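Local coordinates for protein OLD nuclease (Thermus scotoductus, PDB 6P74) that degrades linear or supercoiled double-stranded DNA from 5' to 3' with the help of divalent metal ions and hydrolyses ATP in a DNA-stimulated manner, at residues R11-P19 against D332-R340; T309-N318 against F360-F369. One frame throughout, in Å; residues are numbered along the deposited sequence.

Contact 1 of 2, residues R11-P19 against D332-R340; sequences RCLEDIDLP and DRVVVSYVR. With SO4 (sulfate ion), chain G.
Strands 16-19 and 334-337 run nearly parallel, 18° apart and 7.2 Å at closest approach, with no hydrogen bond between them, and side chains carry most of the contact. V334, near the start of its strand, has the largest share: its CG1 meets L13 CD2 at 3.7 Å, while CG2 lies against the carbonyl O of C12. With CG1 anti to the backbone N (chi1 -179°), V334 sends one methyl to each neighbour. Next along, I16 CG2 packs on V336 CG2 at 4.0 Å and L18 CB on V336 CG1. The two strands belong to different sheets of the ABC-type ATPase domain: 13-19 pairs with 2-10 in the antiparallel sheet, whereas 334-337 is an edge strand, beside 323-328, of the mixed sheet that carries the P-loop. At one end E14 OE2 makes a salt bridge to R333 NH1 (3.1 Å), the carboxylate and guanidinium planes 33° apart; E14 OE1 turns to R68. At the other end P19 CD sits over one face of the Y338 ring, a CH-pi contact 3.6 Å from the centroid. Over the opposite face lies O2 of a sulfate ion, which also takes a weak hydrogen bond from Y338 N.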
ATOM      1  N   ARG A  11       4.854  11.003   4.093  1.00 92.55           N
ATOM      2  CA  ARG A  11       3.621  11.035   3.307  1.00 97.18           C
ATOM      3  C   ARG A  11       2.851  12.330   3.559  1.00 91.97           C
ATOM      4  O   ARG A  11       3.383  13.421   3.328  1.00 91.89           O
ATOM      5  CB  ARG A  11       2.775   9.792   3.600  1.00 93.87           C
ATOM      6  CG  ARG A  11       3.382   8.537   2.977  1.00 98.97           C
ATOM      7  CD  ARG A  11       2.786   7.244   3.512  1.00100.72           C
ATOM      8  NE  ARG A  11       3.670   6.100   3.260  1.00101.25           N
ATOM      9  CZ  ARG A  11       3.330   4.825   3.448  1.00105.75           C
ATOM     10  NH1 ARG A  11       2.112   4.512   3.882  1.00111.96           N
ATOM     11  NH2 ARG A  11       4.204   3.857   3.194  1.00102.81           N
ATOM     12  N   CYS A  12       1.611  12.235   4.031  1.00 88.84           N
ATOM     13  CA  CYS A  12       0.826  13.441   4.265  1.00 94.65           C
ATOM     14  C   CYS A  12       1.135  14.115   5.599  1.00 93.42           C
ATOM     15  O   CYS A  12       0.624  15.215   5.842  1.00 95.33           O
ATOM     16  CB  CYS A  12      -0.674  13.128   4.165  1.00104.99           C
ATOM     17  SG  CYS A  12      -1.290  11.824   5.264  1.00106.20           S
ATOM     18  N   LEU A  13       1.970  13.510   6.454  1.00 90.07           N
ATOM     19  CA  LEU A  13       2.219  14.016   7.807  1.00 84.02           C
ATOM     20  C   LEU A  13       3.432  14.935   7.772  1.00 87.89           C
ATOM     21  O   LEU A  13       4.575  14.500   7.931  1.00 92.10           O
ATOM     22  CB  LEU A  13       2.421  12.866   8.790  1.00 83.73           C
ATOM     23  CG  LEU A  13       1.310  11.813   8.853  1.00 83.18           C
ATOM     24  CD1 LEU A  13       1.625  10.746   9.889  1.00 76.19           C
ATOM     25  CD2 LEU A  13      -0.026  12.473   9.150  1.00 79.11           C
ATOM     26  N   GLU A  14       3.184  16.232   7.586  1.00 90.77           N
ATOM     27  CA  GLU A  14       4.288  17.184   7.544  1.00 91.18           C
ATOM     28  C   GLU A  14       4.953  17.305   8.906  1.00 94.38           C
ATOM     29  O   GLU A  14       6.184  17.213   9.017  1.00 93.69           O
ATOM     30  CB  GLU A  14       3.805  18.543   7.061  1.00 93.38           C
ATOM     31  CG  GLU A  14       4.851  19.634   7.189  1.00100.71           C
ATOM     32  CD  GLU A  14       4.615  20.796   6.241  1.00112.68           C
ATOM     33  OE1 GLU A  14       5.605  21.271   5.644  1.00119.31           O
ATOM     34  OE2 GLU A  14       3.451  21.235   6.086  1.00118.10           O
ATOM     35  N   ASP A  15       4.153  17.487   9.955  1.00 90.32           N
ATOM     36  CA  ASP A  15       4.679  17.631  11.311  1.00 85.62           C
ATOM     37  C   ASP A  15       3.470  17.249  12.161  1.00 87.79           C
ATOM     38  O   ASP A  15       2.363  17.745  11.921  1.00 93.65           O
ATOM     39  CB  ASP A  15       5.293  19.016  11.501  1.00 86.87           C
ATOM     40  CG  ASP A  15       5.954  19.182  12.864  1.00100.18           C
ATOM     41  OD1 ASP A  15       5.633  18.409  13.789  1.00102.80           O
ATOM     42  OD2 ASP A  15       6.803  20.085  13.015  1.00108.89           O
ATOM     43  N   ILE A  16       3.676  16.380  13.152  1.00 80.98           N
ATOM     44  CA  ILE A  16       2.602  15.971  14.047  1.00 81.71           C
ATOM     45  C   ILE A  16       3.284  15.426  15.289  1.00 77.09           C
ATOM     46  O   ILE A  16       4.394  14.888  15.242  1.00 78.64           O
ATOM     47  CB  ILE A  16       1.547  14.953  13.555  1.00 75.71           C
ATOM     48  CG1 ILE A  16       2.251  13.684  13.090  1.00 72.63           C
ATOM     49  CG2 ILE A  16       0.698  15.566  12.445  1.00 68.92           C
ATOM     50  CD1 ILE A  16       1.435  12.426  13.253  1.00 75.32           C
ATOM     51  N   ASP A  17       2.570  15.530  16.400  1.00 74.55           N
ATOM     52  CA  ASP A  17       3.081  15.113  17.698  1.00 70.24           C
ATOM     53  C   ASP A  17       1.882  14.718  18.555  1.00 70.15           C
ATOM     54  O   ASP A  17       1.088  15.583  18.936  1.00 73.64           O
ATOM     55  CB  ASP A  17       3.876  16.260  18.318  1.00 74.62           C
ATOM     56  CG  ASP A  17       4.509  15.896  19.641  1.00 81.27           C
ATOM     57  OD1 ASP A  17       4.263  14.771  20.154  1.00 74.49           O
ATOM     58  OD2 ASP A  17       5.252  16.758  20.168  1.00 86.59           O
ATOM     59  N   LEU A  18       1.725  13.431  18.855  1.00 70.50           N
ATOM     60  CA  LEU A  18       0.570  13.127  19.689  1.00 75.09           C
ATOM     61  C   LEU A  18       0.925  12.199  20.836  1.00 69.24           C
ATOM     62  O   LEU A  18       1.788  11.325  20.702  1.00 64.83           O
ATOM     63  CB  LEU A  18      -0.575  12.502  18.873  1.00 76.06           C
ATOM     64  CG  LEU A  18      -0.325  11.139  18.252  1.00 75.06           C
ATOM     65  CD1 LEU A  18      -1.605  10.297  18.305  1.00 76.41           C
ATOM     66  CD2 LEU A  18       0.126  11.339  16.830  1.00 72.30           C
ATOM     67  N   PRO A  19       0.264  12.360  21.977  1.00 70.68           N
ATOM     68  CA  PRO A  19       0.429  11.379  23.055  1.00 65.69           C
ATOM     69  C   PRO A  19      -0.260  10.079  22.701  1.00 72.56           C
ATOM     70  O   PRO A  19      -1.210  10.040  21.910  1.00 69.58           O
ATOM     71  CB  PRO A  19      -0.242  12.043  24.259  1.00 61.90           C
ATOM     72  CG  PRO A  19      -1.304  12.963  23.614  1.00 70.32           C
ATOM     73  CD  PRO A  19      -0.646  13.465  22.344  1.00 67.56           C
ATOM     74  N   ASP A 332      -4.348  21.649   3.549  1.00123.99           N
ATOM     75  CA  ASP A 332      -3.986  20.235   3.394  1.00123.71           C
ATOM     76  C   ASP A 332      -2.901  19.816   4.377  1.00119.10           C
ATOM     77  O   ASP A 332      -2.134  18.885   4.113  1.00117.82           O
ATOM     78  CB  ASP A 332      -3.546  19.902   1.963  1.00126.85           C
ATOM     79  CG  ASP A 332      -4.703  19.493   1.074  1.00130.88           C
ATOM     80  OD1 ASP A 332      -5.770  19.120   1.616  1.00126.49           O
ATOM     81  OD2 ASP A 332      -4.542  19.547  -0.172  1.00139.89           O
ATOM     82  N   ARG A 333      -2.825  20.520   5.499  1.00112.08           N
ATOM     83  CA  ARG A 333      -1.863  20.244   6.553  1.00105.19           C
ATOM     84  C   ARG A 333      -2.546  19.346   7.575  1.00 97.21           C
ATOM     85  O   ARG A 333      -3.632  19.683   8.074  1.00 87.10           O
ATOM     86  CB  ARG A 333      -1.380  21.554   7.180  1.00106.29           C
ATOM     87  CG  ARG A 333      -0.658  21.404   8.502  1.00110.90           C
ATOM     88  CD  ARG A 333       0.712  22.071   8.474  1.00123.26           C
ATOM     89  NE  ARG A 333       1.484  21.735   9.673  1.00130.68           N
ATOM     90  CZ  ARG A 333       2.778  22.000   9.845  1.00135.20           C
ATOM     91  NH1 ARG A 333       3.472  22.607   8.889  1.00137.23           N
ATOM     92  NH2 ARG A 333       3.382  21.653  10.976  1.00135.43           N
ATOM     93  N   VAL A 334      -1.932  18.196   7.876  1.00 89.69           N
ATOM     94  CA  VAL A 334      -2.548  17.287   8.842  1.00 80.70           C
ATOM     95  C   VAL A 334      -2.343  17.834  10.245  1.00 74.48           C
ATOM     96  O   VAL A 334      -1.238  18.246  10.623  1.00 90.77           O
ATOM     97  CB  VAL A 334      -2.008  15.857   8.722  1.00 74.84           C
ATOM     98  CG1 VAL A 334      -2.717  14.972   9.752  1.00 69.10           C
ATOM     99  CG2 VAL A 334      -2.257  15.320   7.345  1.00 77.62           C
ATOM    100  N   VAL A 335      -3.417  17.834  11.005  1.00 70.46           N
ATOM    101  CA  VAL A 335      -3.499  18.388  12.342  1.00 74.13           C
ATOM    102  C   VAL A 335      -4.162  17.317  13.183  1.00 74.21           C
ATOM    103  O   VAL A 335      -5.106  16.672  12.722  1.00 67.60           O
ATOM    104  CB  VAL A 335      -4.313  19.707  12.339  1.00 75.32           C
ATOM    105  CG1 VAL A 335      -4.714  20.125  13.734  1.00 69.00           C
ATOM    106  CG2 VAL A 335      -3.507  20.809  11.652  1.00 84.03           C
ATOM    107  N   VAL A 336      -3.638  17.077  14.380  1.00 77.79           N
ATOM    108  CA  VAL A 336      -4.213  16.106  15.305  1.00 68.14           C
ATOM    109  C   VAL A 336      -4.717  16.843  16.531  1.00 67.16           C
ATOM    110  O   VAL A 336      -4.019  17.705  17.070  1.00 76.10           O
ATOM    111  CB  VAL A 336      -3.190  15.040  15.715  1.00 69.49           C
ATOM    112  CG1 VAL A 336      -3.847  14.021  16.645  1.00 64.90           C
ATOM    113  CG2 VAL A 336      -2.588  14.388  14.496  1.00 74.94           C
ATOM    114  N   SER A 337      -5.914  16.483  16.993  1.00 57.74           N
ATOM    115  CA  SER A 337      -6.546  17.098  18.153  1.00 59.93           C
ATOM    116  C   SER A 337      -6.833  16.043  19.205  1.00 61.30           C
ATOM    117  O   SER A 337      -7.092  14.883  18.876  1.00 65.40           O
ATOM    118  CB  SER A 337      -7.888  17.787  17.790  1.00 66.62           C
ATOM    119  OG  SER A 337      -7.758  18.532  16.601  1.00 73.89           O
ATOM    120  N   TYR A 338      -6.845  16.477  20.464  1.00 66.87           N
ATOM    121  CA  TYR A 338      -7.025  15.623  21.635  1.00 66.25           C
ATOM    122  C   TYR A 338      -7.172  16.518  22.857  1.00 69.97           C
ATOM    123  O   TYR A 338      -6.824  17.702  22.826  1.00 71.74           O
ATOM    124  CB  TYR A 338      -5.848  14.652  21.819  1.00 68.25           C
ATOM    125  CG  TYR A 338      -4.489  15.330  21.847  1.00 65.55           C
ATOM    126  CD1 TYR A 338      -3.973  15.857  23.031  1.00 65.72           C
ATOM    127  CD2 TYR A 338      -3.735  15.457  20.698  1.00 66.46           C
ATOM    128  CE1 TYR A 338      -2.742  16.501  23.069  1.00 70.60           C
ATOM    129  CE2 TYR A 338      -2.476  16.092  20.723  1.00 76.83           C
ATOM    130  CZ  TYR A 338      -1.982  16.607  21.917  1.00 76.69           C
ATOM    131  OH  TYR A 338      -0.746  17.245  21.959  1.00 74.44           O
ATOM    132  N   VAL A 339      -7.701  15.942  23.935  1.00 63.71           N
ATOM    133  CA  VAL A 339      -7.782  16.679  25.189  1.00 62.18           C
ATOM    134  C   VAL A 339      -6.370  16.849  25.744  1.00 67.79           C
ATOM    135  O   VAL A 339      -5.653  15.869  25.968  1.00 68.52           O
ATOM    136  CB  VAL A 339      -8.695  15.965  26.191  1.00 62.24           C
ATOM    137  CG1 VAL A 339      -8.838  16.811  27.425  1.00 68.96           C
ATOM    138  CG2 VAL A 339     -10.076  15.708  25.581  1.00 56.75           C
ATOM    139  N   ARG A 340      -5.961  18.100  25.946  1.00 74.68           N
ATOM    140  CA  ARG A 340      -4.660  18.400  26.527  1.00 78.20           C
ATOM    141  C   ARG A 340      -4.618  17.996  27.997  1.00 85.99           C
ATOM    142  O   ARG A 340      -5.640  17.970  28.685  1.00 88.29           O
ATOM    143  CB  ARG A 340      -4.338  19.890  26.389  1.00 80.34           C
ATOM    144  CG  ARG A 340      -4.244  20.388  24.953  1.00 85.97           C
ATOM    145  CD  ARG A 340      -3.823  21.864  24.861  1.00101.33           C
ATOM    146  NE  ARG A 340      -2.476  22.093  25.401  1.00118.05           N
ATOM    147  CZ  ARG A 340      -1.334  21.717  24.812  1.00124.79           C
ATOM    148  NH1 ARG A 340      -1.348  21.077  23.644  1.00124.72           N
ATOM    149  NH2 ARG A 340      -0.167  21.970  25.403  1.00123.65           N
TER
HETATM  150  S   SO4 G 606      -4.936  20.006  20.637  1.00209.09           S
HETATM  151  O1  SO4 G 606      -5.171  21.232  21.391  1.00212.09           O
HETATM  152  O2  SO4 G 606      -4.684  18.916  21.572  1.00210.69           O
HETATM  153  O3  SO4 G 606      -6.119  19.701  19.840  1.00211.25           O
HETATM  154  O4  SO4 G 606      -3.776  20.173  19.766  1.00205.40           O

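Contact 2 of 2, residues T309-N318 against F360-F369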
ATOM      1  N   THR A 309     -10.462   3.957  13.629  1.00 69.14           N
ATOM      2  CA  THR A 309     -11.832   3.462  13.614  1.00 66.48           C
ATOM      3  C   THR A 309     -12.746   4.436  12.888  1.00 70.77           C
ATOM      4  O   THR A 309     -12.499   5.648  12.851  1.00 68.03           O
ATOM      5  CB  THR A 309     -12.378   3.229  15.029  1.00 64.15           C
ATOM      6  OG1 THR A 309     -13.582   2.468  14.952  1.00 63.97           O
ATOM      7  CG2 THR A 309     -12.693   4.550  15.703  1.00 64.23           C
ATOM      8  N   HIS A 310     -13.810   3.880  12.309  1.00 74.61           N
ATOM      9  CA  HIS A 310     -14.923   4.641  11.757  1.00 82.55           C
ATOM     10  C   HIS A 310     -16.204   4.418  12.535  1.00 80.61           C
ATOM     11  O   HIS A 310     -17.257   4.929  12.137  1.00 84.37           O
ATOM     12  CB  HIS A 310     -15.165   4.256  10.297  1.00 92.17           C
ATOM     13  CG  HIS A 310     -14.199   4.871   9.344  1.00109.62           C
ATOM     14  ND1 HIS A 310     -14.354   6.152   8.856  1.00117.99           N
ATOM     15  CD2 HIS A 310     -13.068   4.384   8.778  1.00114.06           C
ATOM     16  CE1 HIS A 310     -13.357   6.431   8.035  1.00120.66           C
ATOM     17  NE2 HIS A 310     -12.564   5.375   7.969  1.00117.37           N
ATOM     18  N   SER A 311     -16.146   3.651  13.605  1.00 74.10           N
ATOM     19  CA  SER A 311     -17.325   3.181  14.305  1.00 76.34           C
ATOM     20  C   SER A 311     -17.547   3.995  15.558  1.00 76.59           C
ATOM     21  O   SER A 311     -16.617   4.149  16.356  1.00 77.59           O
ATOM     22  CB  SER A 311     -17.175   1.712  14.679  1.00 73.49           C
ATOM     23  OG  SER A 311     -18.233   1.300  15.536  1.00 76.55           O
ATOM     24  N   PRO A 312     -18.747   4.532  15.781  1.00 68.48           N
ATOM     25  CA  PRO A 312     -19.024   5.170  17.075  1.00 69.92           C
ATOM     26  C   PRO A 312     -19.027   4.187  18.247  1.00 65.64           C
ATOM     27  O   PRO A 312     -19.137   4.616  19.403  1.00 74.33           O
ATOM     28  CB  PRO A 312     -20.404   5.810  16.869  1.00 82.19           C
ATOM     29  CG  PRO A 312     -21.024   5.039  15.746  1.00 83.06           C
ATOM     30  CD  PRO A 312     -19.890   4.587  14.860  1.00 74.57           C
ATOM     31  N   ILE A 313     -18.944   2.890  17.999  1.00 65.03           N
ATOM     32  CA  ILE A 313     -18.913   1.969  19.122  1.00 73.53           C
ATOM     33  C   ILE A 313     -17.517   1.912  19.722  1.00 74.59           C
ATOM     34  O   ILE A 313     -17.372   1.792  20.941  1.00 79.28           O
ATOM     35  CB  ILE A 313     -19.433   0.595  18.673  1.00 81.95           C
ATOM     36  CG1 ILE A 313     -20.949   0.684  18.413  1.00 81.14           C
ATOM     37  CG2 ILE A 313     -19.117  -0.470  19.699  1.00 76.88           C
ATOM     38  CD1 ILE A 313     -21.422  -0.250  17.291  1.00 78.58           C
ATOM     39  N   PHE A 314     -16.478   2.074  18.898  1.00 70.35           N
ATOM     40  CA  PHE A 314     -15.090   2.090  19.353  1.00 68.58           C
ATOM     41  C   PHE A 314     -14.573   3.487  19.694  1.00 69.77           C
ATOM     42  O   PHE A 314     -13.437   3.621  20.173  1.00 65.12           O
ATOM     43  CB  PHE A 314     -14.183   1.460  18.289  1.00 62.28           C
ATOM     44  CG  PHE A 314     -14.353  -0.022  18.145  1.00 63.48           C
ATOM     45  CD1 PHE A 314     -15.339  -0.546  17.315  1.00 68.23           C
ATOM     46  CD2 PHE A 314     -13.530  -0.897  18.845  1.00 61.68           C
ATOM     47  CE1 PHE A 314     -15.504  -1.918  17.193  1.00 63.08           C
ATOM     48  CE2 PHE A 314     -13.679  -2.273  18.724  1.00 59.06           C
ATOM     49  CZ  PHE A 314     -14.666  -2.785  17.895  1.00 61.66           C
ATOM     50  N   ALA A 315     -15.347   4.534  19.460  1.00 74.10           N
ATOM     51  CA  ALA A 315     -14.888   5.888  19.755  1.00 69.19           C
ATOM     52  C   ALA A 315     -15.893   6.474  20.740  1.00 73.23           C
ATOM     53  O   ALA A 315     -16.876   7.101  20.339  1.00 70.07           O
ATOM     54  CB  ALA A 315     -14.744   6.704  18.496  1.00 63.00           C
ATOM     55  N   ASP A 316     -15.634   6.249  22.028  1.00 80.54           N
ATOM     56  CA  ASP A 316     -16.567   6.565  23.105  1.00 82.69           C
ATOM     57  C   ASP A 316     -16.293   7.966  23.636  1.00 77.87           C
ATOM     58  O   ASP A 316     -15.181   8.242  24.102  1.00 78.32           O
ATOM     59  CB  ASP A 316     -16.427   5.545  24.230  1.00 82.92           C
ATOM     60  CG  ASP A 316     -17.647   5.477  25.103  1.00 97.72           C
ATOM     61  OD1 ASP A 316     -18.064   6.532  25.652  1.00100.03           O
ATOM     62  OD2 ASP A 316     -18.199   4.357  25.220  1.00107.12           O
ATOM     63  N   VAL A 317     -17.309   8.839  23.603  1.00 69.03           N
ATOM     64  CA  VAL A 317     -17.092  10.192  24.106  1.00 76.02           C
ATOM     65  C   VAL A 317     -16.816  10.184  25.609  1.00 84.62           C
ATOM     66  O   VAL A 317     -16.137  11.078  26.121  1.00 93.79           O
ATOM     67  CB  VAL A 317     -18.274  11.119  23.763  1.00 81.66           C
ATOM     68  CG1 VAL A 317     -19.466  10.618  24.430  1.00 80.16           C
ATOM     69  CG2 VAL A 317     -18.032  12.498  24.268  1.00 92.54           C
ATOM     70  N   ASN A 318     -17.327   9.200  26.344  1.00 82.90           N
ATOM     71  CA  ASN A 318     -17.069   9.176  27.778  1.00 84.79           C
ATOM     72  C   ASN A 318     -15.630   8.804  28.075  1.00 86.91           C
ATOM     73  O   ASN A 318     -15.146   9.048  29.180  1.00 93.17           O
ATOM     74  CB  ASN A 318     -18.032   8.213  28.475  1.00 94.03           C
ATOM     75  CG  ASN A 318     -19.487   8.495  28.111  1.00113.80           C
ATOM     76  OD1 ASN A 318     -20.150   9.346  28.725  1.00114.53           O
ATOM     77  ND2 ASN A 318     -19.985   7.798  27.085  1.00120.17           N
ATOM     78  N   PHE A 360     -25.910   7.063  29.591  1.00 70.12           N
ATOM     79  CA  PHE A 360     -25.024   7.042  28.438  1.00 73.66           C
ATOM     80  C   PHE A 360     -25.738   6.533  27.195  1.00 75.11           C
ATOM     81  O   PHE A 360     -26.630   5.672  27.261  1.00 68.03           O
ATOM     82  CB  PHE A 360     -23.809   6.149  28.691  1.00 79.08           C
ATOM     83  CG  PHE A 360     -23.002   6.541  29.877  1.00 83.27           C
ATOM     84  CD1 PHE A 360     -22.346   7.758  29.910  1.00 83.77           C
ATOM     85  CD2 PHE A 360     -22.882   5.685  30.956  1.00 98.50           C
ATOM     86  CE1 PHE A 360     -21.589   8.123  30.996  1.00 86.80           C
ATOM     87  CE2 PHE A 360     -22.121   6.038  32.057  1.00102.86           C
ATOM     88  CZ  PHE A 360     -21.469   7.261  32.073  1.00 98.04           C
ATOM     89  N   ASP A 361     -25.291   7.039  26.042  1.00 74.75           N
ATOM     90  CA  ASP A 361     -25.949   6.761  24.769  1.00 73.65           C
ATOM     91  C   ASP A 361     -24.891   6.766  23.674  1.00 68.17           C
ATOM     92  O   ASP A 361     -24.356   7.819  23.317  1.00 73.48           O
ATOM     93  CB  ASP A 361     -27.055   7.785  24.473  1.00 66.67           C
ATOM     94  CG  ASP A 361     -27.784   7.502  23.156  1.00 80.99           C
ATOM     95  OD1 ASP A 361     -27.461   6.481  22.486  1.00 72.05           O
ATOM     96  OD2 ASP A 361     -28.682   8.308  22.781  1.00 96.30           O
ATOM     97  N   THR A 362     -24.620   5.585  23.137  1.00 73.61           N
ATOM     98  CA  THR A 362     -23.621   5.425  22.090  1.00 73.30           C
ATOM     99  C   THR A 362     -23.871   6.332  20.902  1.00 67.42           C
ATOM    100  O   THR A 362     -22.915   6.783  20.259  1.00 64.03           O
ATOM    101  CB  THR A 362     -23.608   3.967  21.643  1.00 79.01           C
ATOM    102  OG1 THR A 362     -22.803   3.232  22.569  1.00 80.08           O
ATOM    103  CG2 THR A 362     -23.056   3.835  20.233  1.00 86.34           C
ATOM    104  N   ALA A 363     -25.144   6.608  20.588  1.00 66.28           N
ATOM    105  CA  ALA A 363     -25.444   7.456  19.436  1.00 65.50           C
ATOM    106  C   ALA A 363     -24.745   8.795  19.537  1.00 59.07           C
ATOM    107  O   ALA A 363     -24.424   9.400  18.507  1.00 66.90           O
ATOM    108  CB  ALA A 363     -26.955   7.670  19.282  1.00 68.96           C
ATOM    109  N   ARG A 364     -24.481   9.269  20.760  1.00 58.60           N
ATOM    110  CA  ARG A 364     -23.811  10.555  20.916  1.00 64.52           C
ATOM    111  C   ARG A 364     -22.397  10.550  20.359  1.00 67.37           C
ATOM    112  O   ARG A 364     -21.854  11.627  20.077  1.00 66.41           O
ATOM    113  CB  ARG A 364     -23.763  10.968  22.381  1.00 68.37           C
ATOM    114  CG  ARG A 364     -25.108  11.144  22.996  1.00 64.27           C
ATOM    115  CD  ARG A 364     -24.998  11.350  24.473  1.00 58.65           C
ATOM    116  NE  ARG A 364     -26.333  11.271  25.048  1.00 65.33           N
ATOM    117  CZ  ARG A 364     -26.606  10.774  26.248  1.00 69.42           C
ATOM    118  NH1 ARG A 364     -25.632  10.313  27.032  1.00 60.35           N
ATOM    119  NH2 ARG A 364     -27.862  10.742  26.656  1.00 72.11           N
ATOM    120  N   ASN A 365     -21.785   9.375  20.189  1.00 59.07           N
ATOM    121  CA  ASN A 365     -20.413   9.355  19.673  1.00 70.66           C
ATOM    122  C   ASN A 365     -20.331   9.816  18.219  1.00 70.78           C
ATOM    123  O   ASN A 365     -19.247  10.193  17.766  1.00 70.40           O
ATOM    124  CB  ASN A 365     -19.804   7.952  19.818  1.00 72.18           C
ATOM    125  CG  ASN A 365     -19.787   7.466  21.265  1.00 72.46           C
ATOM    126  OD1 ASN A 365     -19.672   8.256  22.201  1.00 74.65           O
ATOM    127  ND2 ASN A 365     -19.893   6.157  21.447  1.00 68.77           N
ATOM    128  N   GLU A 366     -21.445   9.781  17.479  1.00 68.85           N
ATOM    129  CA  GLU A 366     -21.485  10.325  16.124  1.00 69.00           C
ATOM    130  C   GLU A 366     -20.890  11.726  16.039  1.00 68.73           C
ATOM    131  O   GLU A 366     -20.404  12.138  14.976  1.00 75.27           O
ATOM    132  CB  GLU A 366     -22.937  10.367  15.632  1.00 75.76           C
ATOM    133  CG  GLU A 366     -23.596   9.005  15.504  1.00 78.43           C
ATOM    134  CD  GLU A 366     -23.020   8.188  14.372  1.00 92.01           C
ATOM    135  OE1 GLU A 366     -22.300   8.762  13.515  1.00 97.24           O
ATOM    136  OE2 GLU A 366     -23.294   6.966  14.337  1.00 98.11           O
ATOM    137  N   VAL A 367     -20.940  12.488  17.132  1.00 56.56           N
ATOM    138  CA  VAL A 367     -20.329  13.812  17.108  1.00 64.33           C
ATOM    139  C   VAL A 367     -18.902  13.740  16.610  1.00 68.57           C
ATOM    140  O   VAL A 367     -18.402  14.689  16.003  1.00 66.68           O
ATOM    141  CB  VAL A 367     -20.383  14.462  18.502  1.00 73.08           C
ATOM    142  CG1 VAL A 367     -20.261  15.944  18.375  1.00 71.67           C
ATOM    143  CG2 VAL A 367     -21.688  14.164  19.158  1.00 88.49           C
ATOM    144  N   LEU A 368     -18.209  12.632  16.872  1.00 72.37           N
ATOM    145  CA  LEU A 368     -16.799  12.544  16.527  1.00 64.56           C
ATOM    146  C   LEU A 368     -16.574  12.348  15.039  1.00 66.05           C
ATOM    147  O   LEU A 368     -15.440  12.485  14.585  1.00 74.40           O
ATOM    148  CB  LEU A 368     -16.131  11.406  17.301  1.00 64.29           C
ATOM    149  CG  LEU A 368     -16.305  11.485  18.813  1.00 64.10           C
ATOM    150  CD1 LEU A 368     -15.908  10.146  19.429  1.00 61.73           C
ATOM    151  CD2 LEU A 368     -15.485  12.617  19.386  1.00 62.04           C
ATOM    152  N   PHE A 369     -17.614  12.048  14.266  1.00 62.03           N
ATOM    153  CA  PHE A 369     -17.437  11.742  12.856  1.00 65.61           C
ATOM    154  C   PHE A 369     -18.036  12.792  11.939  1.00 69.49           C
ATOM    155  O   PHE A 369     -18.035  12.605  10.724  1.00 77.36           O
ATOM    156  CB  PHE A 369     -18.019  10.359  12.562  1.00 68.96           C
ATOM    157  CG  PHE A 369     -17.403   9.304  13.407  1.00 74.89           C
ATOM    158  CD1 PHE A 369     -16.107   8.887  13.164  1.00 74.78           C
ATOM    159  CD2 PHE A 369     -18.068   8.797  14.496  1.00 75.38           C
ATOM    160  CE1 PHE A 369     -15.517   7.941  13.955  1.00 74.94           C
ATOM    161  CE2 PHE A 369     -17.477   7.850  15.295  1.00 72.22           C
ATOM    162  CZ  PHE A 369     -16.205   7.428  15.031  1.00 73.31           C
TER
HETATM  163  O   HOH W   1     -22.476  11.020  27.352  1.00 61.30           O
HETATM  164  O   HOH W   2     -22.794   8.656  26.050  1.00 70.73           O
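N365 reaches from the 3-10 segment 362-368 into the turn at 312-317 and holds it with both ends of its amide. Its ND2 donates to P312 O at 2.7 Å, nearly along the C=O axis, though the acceptor is tilted from the amide plane; its OD1 accepts from V317 N at 2.8 Å, a fairly straight bond (166°) that arrives from above the carbonyl plane. CG of N365 lies beside its own backbone N (chi1 -58°), which aims the amide between these two backbone groups and leaves CB against the P312 ring. The P312 ring is also touched by E366, whose chain bends at chi2 (-70°) to bring OE2 within 3.3 Å of P312 CG.

F369 crosses P312 at about a right angle, CE2 3.6 Å from P312 CA. H310 O stands over one ring face, T309 O lies at the edge, and A315 CB meets CZ. A315 CB also packs on L368 CD1, at 3.8 Å.

At the far end D316 OD1 is gripped twice by N318: ND2 meets the syn lone pair of D316 OD1, and the backbone N meets the anti one; the latter bond closes an Asx turn. This fixes the N318 amide, whose OD1 comes 3.0 Å from F360 CE1 and whose plane is steeply inclined to the ring. Water 1 joins N318 OD1 to R364 NH1, and water 2 joins N318 ND2 to D361 N.

V317 and L368 rest on helix 409-422 of the Toprim domain, A315 and F369 touch strand 23-27, and D316 packs on helix 284-299.

Overall arrangement
The two contacts lie in the ATPase domain, centres 21 Å apart and nearest atoms about 8 Å apart, without touching. Along the chain their segments alternate: 11-19, 309-318, 332-340, 360-369. The mixed sheet connects them: strand 304-308 leads into 309-318, strand 323-328 follows it and pairs with 334-337, and helix 341-355 leads on toward 360-369. Contact 1 joins the edge of this sheet to the antiparallel sheet; contact 2 folds the last residues before the Toprim strand 372-376 back onto the ATPase core. Both come near the predicted ATP-binding P-loop, C12 close to G33 and the side chain of H310 close to K34; contact 2 thus lies between the probable nucleotide site and Toprim helix 409-422.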